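Local atomic coordinates of glutamate--tRNA ligase (PDB entry 3AII), a protein that probably attaches glutamate to tRNA(Glu), first activating the amino acid with ATP and then passing it to the acceptor end of the tRNA. Residues Leu109-Ala114 / Gly353-Ile358; Pro365-Lys370 / Gly391-Ile396. One frame throughout, in Å; residues are numbered along the deposited sequence.

How the interactions relate
Interaction 1 (109-114 with 353-358) is buried near the centre of the chain, whereas interaction 2 (365-370 with 391-396) is only partly buried and lies about 14 Å away, centre to centre. The first is held by backbone hydrogen bonds and a water between two helix starts, with leucine and isoleucine packed beneath; the second has no hydrogen bond across it and rests on aliphatic contacts between two helix flanks. Helix 365-375 joins them. It follows helix 355-360 in the chain, and its Ile368, whose CB points away from helix 386-397, packs on Ile111, Ala114 and Ile358 of interaction 1; Ile111 CD1 and Ile368 CD1 are 3.5 Å apart.

Interaction 1: residues Leu109-Ala114 / Gly353-Ile358; sequences LHIGHA and GTLRAI
Backbone bonds join Leu109 and Ile111 to the start of helix 355-360 and the turn leading into it. Leu355 N donates to Leu109 O over 2.9 Å in a nearly straight bond (169° at the hydrogen). A water also donates to Leu109 O and accepts from Arg356 N, so that oxygen takes two donors. The bond from Ile111 N to Gly353 O, 3.4 Å, is weak. Between the two bonds His110 and Thr354 sit backbone to backbone as a single bridge, their CA atoms 4.1 Å apart.

Apolar contacts lie beneath. Leu355 sends CD1 to Leu109 CB at 3.8 Å and CD2 to Ala114 CB at 4.1 Å, while Ile111 CD1 meets Ile358 CD1 at 3.9 Å, the two side chains crossing at about a right angle. Ile111 CD1 also lies 4.2 Å from Leu355 CD2. An alanine in place of Leu355 would probably open a gap between Leu109 and Ala114 and take from Ile111 CD1 one of its neighbours.

Both helix starts are capped. Thr354 OG1, swung between its own N and carbonyl carbon (chi1 57°), accepts from Ala357 N and also bonds to Trp347 O. His110 and His113 make a capping box: His110 N reaches His113 ND1 at 3.0 Å, nearly in that ring's plane, and Gly112 N gives a weak bond to His110 ND1. The same His113 nitrogen lies over the centre of the His110 ring.

Residues 110-113 spell out the HIGH signature of class I aminoacyl-tRNA synthetases, here opening helix 111-126 of the catalytic domain, whose ATP-binding site this motif characteristically helps form.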
loop_
_atom_site.group_PDB
_atom_site.type_symbol
_atom_site.label_atom_id
_atom_site.label_comp_id
_atom_site.label_asym_id
_atom_site.label_seq_id
_atom_site.Cartn_x
_atom_site.Cartn_y
_atom_site.Cartn_z
ATOM N N LEU A 109 -0.416 4.213 4.018
ATOM C CA LEU A 109 -1.055 3.752 2.782
ATOM C C LEU A 109 -0.779 2.290 2.412
ATOM O O LEU A 109 0.302 1.754 2.665
ATOM C CB LEU A 109 -0.646 4.645 1.612
ATOM C CG LEU A 109 -0.897 6.142 1.774
ATOM C CD1 LEU A 109 -0.580 6.856 0.471
ATOM C CD2 LEU A 109 -2.354 6.399 2.201
ATOM N N HIS A 110 -1.771 1.652 1.800
ATOM C CA HIS A 110 -1.585 0.317 1.245
ATOM C C HIS A 110 -1.753 0.340 -0.272
ATOM O O HIS A 110 -1.914 1.395 -0.873
ATOM C CB HIS A 110 -2.513 -0.706 1.913
ATOM C CG HIS A 110 -3.956 -0.314 1.912
ATOM N ND1 HIS A 110 -4.725 -0.310 0.768
ATOM C CD2 HIS A 110 -4.775 0.077 2.917
ATOM C CE1 HIS A 110 -5.955 0.072 1.068
ATOM N NE2 HIS A 110 -6.010 0.313 2.366
ATOM N N ILE A 111 -1.659 -0.822 -0.911
ATOM C CA ILE A 111 -1.725 -0.879 -2.370
ATOM C C ILE A 111 -2.999 -0.297 -2.975
ATOM O O ILE A 111 -2.961 0.356 -4.023
ATOM C CB ILE A 111 -1.491 -2.327 -2.891
ATOM C CG1 ILE A 111 0.000 -2.624 -2.945
ATOM C CG2 ILE A 111 -2.077 -2.499 -4.281
ATOM C CD1 ILE A 111 0.718 -1.867 -4.039
ATOM N N GLY A 112 -4.130 -0.510 -2.308
ATOM C CA GLY A 112 -5.382 0.091 -2.731
ATOM C C GLY A 112 -5.298 1.607 -2.782
ATOM O O GLY A 112 -5.734 2.236 -3.744
ATOM N N HIS A 113 -4.716 2.209 -1.750
ATOM C CA HIS A 113 -4.527 3.655 -1.760
ATOM C C HIS A 113 -3.676 4.059 -2.936
ATOM O O HIS A 113 -3.941 5.048 -3.592
ATOM C CB HIS A 113 -3.799 4.133 -0.508
ATOM C CG HIS A 113 -4.604 4.041 0.741
ATOM N ND1 HIS A 113 -4.309 3.155 1.753
ATOM C CD2 HIS A 113 -5.679 4.754 1.163
ATOM C CE1 HIS A 113 -5.176 3.310 2.739
ATOM N NE2 HIS A 113 -6.014 4.277 2.409
ATOM N N ALA A 114 -2.613 3.303 -3.185
ATOM C CA ALA A 114 -1.674 3.685 -4.223
ATOM C C ALA A 114 -2.360 3.899 -5.568
ATOM O O ALA A 114 -2.011 4.822 -6.301
ATOM C CB ALA A 114 -0.542 2.649 -4.338
ATOM N N GLY A 353 0.414 -5.509 3.575
ATOM C CA GLY A 353 0.356 -4.959 2.234
ATOM C C GLY A 353 0.566 -3.455 2.194
ATOM O O GLY A 353 0.163 -2.797 1.241
ATOM N N THR A 354 1.190 -2.900 3.229
ATOM C CA THR A 354 1.471 -1.467 3.238
ATOM C C THR A 354 2.557 -1.129 2.222
ATOM O O THR A 354 3.382 -1.978 1.875
ATOM C CB THR A 354 1.946 -0.983 4.618
ATOM O OG1 THR A 354 3.109 -1.718 5.009
ATOM C CG2 THR A 354 0.857 -1.194 5.671
ATOM N N LEU A 355 2.556 0.110 1.739
ATOM C CA LEU A 355 3.671 0.564 0.909
ATOM C C LEU A 355 4.993 0.444 1.677
ATOM O O LEU A 355 6.032 0.115 1.101
ATOM C CB LEU A 355 3.431 2.001 0.441
ATOM C CG LEU A 355 2.145 2.171 -0.384
ATOM C CD1 LEU A 355 2.057 3.611 -0.910
ATOM C CD2 LEU A 355 2.087 1.169 -1.526
ATOM N N ARG A 356 4.961 0.702 2.979
ATOM C CA ARG A 356 6.172 0.583 3.795
ATOM C C ARG A 356 6.733 -0.837 3.814
ATOM O O ARG A 356 7.943 -1.038 3.659
ATOM C CB ARG A 356 5.919 1.104 5.218
ATOM C CG ARG A 356 5.826 2.623 5.237
ATOM C CD ARG A 356 4.968 3.215 6.362
ATOM N NE ARG A 356 4.939 4.659 6.144
ATOM C CZ ARG A 356 5.685 5.535 6.800
ATOM N NH1 ARG A 356 6.482 5.136 7.786
ATOM N NH2 ARG A 356 5.621 6.819 6.487
ATOM N N ALA A 357 5.862 -1.828 3.985
ATOM C CA ALA A 357 6.317 -3.209 3.989
ATOM C C ALA A 357 6.901 -3.591 2.636
ATOM O O ALA A 357 7.970 -4.209 2.571
ATOM C CB ALA A 357 5.179 -4.152 4.365
ATOM N N ILE A 358 6.219 -3.246 1.546
ATOM C CA ILE A 358 6.748 -3.668 0.246
ATOM C C ILE A 358 8.023 -2.914 -0.137
ATOM O O ILE A 358 8.936 -3.497 -0.737
ATOM C CB ILE A 358 5.707 -3.654 -0.893
ATOM C CG1 ILE A 358 5.150 -2.256 -1.134
ATOM C CG2 ILE A 358 4.571 -4.625 -0.585
ATOM C CD1 ILE A 358 4.217 -2.184 -2.332
HETATM O O HOH W 1 2.814 2.508 3.924
#

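Interaction 2: residues Pro365-Lys370 / Gly391-Ile396; sequences PEAIRK and GLNRSI
Ala367 faces Leu392, Asn393 and Ile396 at the middle of this helix pair, its CA 5.2 Å from that of Asn393. The axes of the two short segments approach to 8.6 Å, with their N-to-C directions 133° apart, and the small alanine side chain suits so near an approach.

The apolar contacts fall along one flank of each helix. Ala367 CB meets Leu392 CB at 4.2 Å, and Leu392 CD1 lies against the backbone oxygen of Ala367. On its other branch, Leu392 CD2 touches the aliphatic part of Lys370, with CD and CE both 3.8 Å away. The lysine gets there because its CG stands anti to the backbone N (chi1 177°) and the chain runs on extended, laying its methylenes obliquely across the leucine methyl. Ile396 puts only its end in play: CD1 comes 4.1 Å from Glu366 CB and 4.0 Å from Ala367 N.

No hydrogen bond crosses between the segments; where polar atoms take part, they meet carbon. Asn393 OD1 lies 3.8 Å from Ala367 CB but is bound by Arg364 N, just ahead of helix 365-375. Its ND2 bonds to Gly362 O and His552 NE2, so the amide ties helix 386-397 both to the loop before helix 365-375 and to the C-terminal strand 546-552.

What results is an oblique, more nearly antiparallel pairing of helices around an alanine, its edges reaching solvent at Lys370 and Glu366. It joins two consecutive helices of the class I synthetase catalytic region, the second of which is also tied through Asn393 to the C-terminal strand.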
loop_
_atom_site.group_PDB
_atom_site.type_symbol
_atom_site.label_atom_id
_atom_site.label_comp_id
_atom_site.label_asym_id
_atom_site.label_seq_id
_atom_site.Cartn_x
_atom_site.Cartn_y
_atom_site.Cartn_z
ATOM N N PRO A 365 8.775 1.787 -6.378
ATOM C CA PRO A 365 7.517 2.511 -6.559
ATOM C C PRO A 365 7.137 2.609 -8.035
ATOM O O PRO A 365 5.947 2.671 -8.347
ATOM C CB PRO A 365 7.806 3.897 -5.960
ATOM C CG PRO A 365 9.302 4.013 -5.924
ATOM C CD PRO A 365 9.823 2.604 -5.747
ATOM N N GLU A 366 8.130 2.604 -8.922
ATOM C CA GLU A 366 7.914 2.643 -10.366
ATOM C C GLU A 366 7.103 1.439 -10.842
ATOM O O GLU A 366 6.322 1.530 -11.796
ATOM C CB GLU A 366 9.264 2.675 -11.093
ATOM C CG GLU A 366 10.043 3.989 -10.958
ATOM C CD GLU A 366 10.693 4.199 -9.590
ATOM O OE1 GLU A 366 11.005 3.209 -8.887
ATOM O OE2 GLU A 366 10.907 5.375 -9.223
ATOM N N ALA A 367 7.327 0.296 -10.188
ATOM C CA ALA A 367 6.593 -0.928 -10.515
ATOM C C ALA A 367 5.114 -0.749 -10.176
ATOM O O ALA A 367 4.232 -1.151 -10.939
ATOM C CB ALA A 367 7.165 -2.129 -9.757
ATOM N N ILE A 368 4.854 -0.139 -9.024
ATOM C CA ILE A 368 3.485 0.142 -8.600
ATOM C C ILE A 368 2.817 1.129 -9.546
ATOM O O ILE A 368 1.665 0.931 -9.961
ATOM C CB ILE A 368 3.459 0.705 -7.169
ATOM C CG1 ILE A 368 4.062 -0.306 -6.197
ATOM C CG2 ILE A 368 2.036 1.047 -6.761
ATOM C CD1 ILE A 368 3.444 -1.671 -6.281
ATOM N N ARG A 369 3.537 2.190 -9.892
ATOM C CA ARG A 369 2.988 3.190 -10.796
ATOM C C ARG A 369 2.650 2.558 -12.138
ATOM O O ARG A 369 1.575 2.793 -12.681
ATOM C CB ARG A 369 3.942 4.374 -10.986
ATOM C CG ARG A 369 3.367 5.461 -11.893
ATOM C CD ARG A 369 4.270 6.685 -11.972
ATOM N NE ARG A 369 4.394 7.384 -10.695
ATOM C CZ ARG A 369 3.580 8.352 -10.277
ATOM N NH1 ARG A 369 3.789 8.922 -9.104
ATOM N NH2 ARG A 369 2.552 8.750 -11.023
ATOM N N LYS A 370 3.557 1.738 -12.660
ATOM C CA LYS A 370 3.337 1.120 -13.966
ATOM C C LYS A 370 2.117 0.204 -13.958
ATOM O O LYS A 370 1.324 0.211 -14.901
ATOM C CB LYS A 370 4.583 0.360 -14.444
ATOM C CG LYS A 370 4.365 -0.355 -15.769
ATOM C CD LYS A 370 5.661 -0.743 -16.456
ATOM C CE LYS A 370 5.364 -1.500 -17.752
ATOM N NZ LYS A 370 6.577 -1.723 -18.589
ATOM N N GLY A 391 6.380 -9.350 -11.307
ATOM C CA GLY A 391 6.805 -9.364 -12.693
ATOM C C GLY A 391 7.329 -8.019 -13.162
ATOM O O GLY A 391 8.353 -7.944 -13.846
ATOM N N LEU A 392 6.628 -6.951 -12.794
ATOM C CA LEU A 392 7.048 -5.610 -13.166
ATOM C C LEU A 392 8.313 -5.224 -12.418
ATOM O O LEU A 392 9.217 -4.599 -12.979
ATOM C CB LEU A 392 5.938 -4.603 -12.859
ATOM C CG LEU A 392 4.722 -4.678 -13.779
ATOM C CD1 LEU A 392 3.614 -3.800 -13.223
ATOM C CD2 LEU A 392 5.100 -4.253 -15.190
ATOM N N ASN A 393 8.363 -5.582 -11.143
ATOM C CA ASN A 393 9.535 -5.270 -10.337
ATOM C C ASN A 393 10.766 -6.022 -10.824
ATOM O O ASN A 393 11.874 -5.472 -10.877
ATOM C CB ASN A 393 9.284 -5.606 -8.868
ATOM C CG ASN A 393 10.163 -4.802 -7.952
ATOM O OD1 ASN A 393 10.152 -3.569 -8.005
ATOM N ND2 ASN A 393 10.948 -5.484 -7.116
ATOM N N ARG A 394 10.567 -7.288 -11.170
ATOM C CA ARG A 394 11.655 -8.126 -11.670
ATOM C C ARG A 394 12.274 -7.520 -12.936
ATOM O O ARG A 394 13.492 -7.479 -13.081
ATOM C CB ARG A 394 11.143 -9.540 -11.935
ATOM C CG ARG A 394 12.203 -10.512 -12.445
ATOM C CD ARG A 394 11.608 -11.915 -12.628
ATOM N NE ARG A 394 11.019 -12.411 -11.386
ATOM C CZ ARG A 394 9.713 -12.577 -11.176
ATOM N NH1 ARG A 394 9.286 -13.024 -9.997
ATOM N NH2 ARG A 394 8.834 -12.314 -12.138
ATOM N N SER A 395 11.431 -7.012 -13.832
ATOM C CA SER A 395 11.920 -6.369 -15.046
ATOM C C SER A 395 12.848 -5.205 -14.739
ATOM O O SER A 395 13.809 -4.965 -15.467
ATOM C CB SER A 395 10.761 -5.939 -15.942
ATOM O OG SER A 395 10.069 -7.093 -16.383
ATOM N N ILE A 396 12.573 -4.500 -13.649
ATOM C CA ILE A 396 13.448 -3.419 -13.220
ATOM C C ILE A 396 14.718 -3.950 -12.553
ATOM O O ILE A 396 15.828 -3.591 -12.936
ATOM C CB ILE A 396 12.736 -2.468 -12.249
ATOM C CG1 ILE A 396 11.535 -1.814 -12.938
ATOM C CG2 ILE A 396 13.714 -1.403 -11.738
ATOM C CD1 ILE A 396 10.651 -1.033 -11.986
#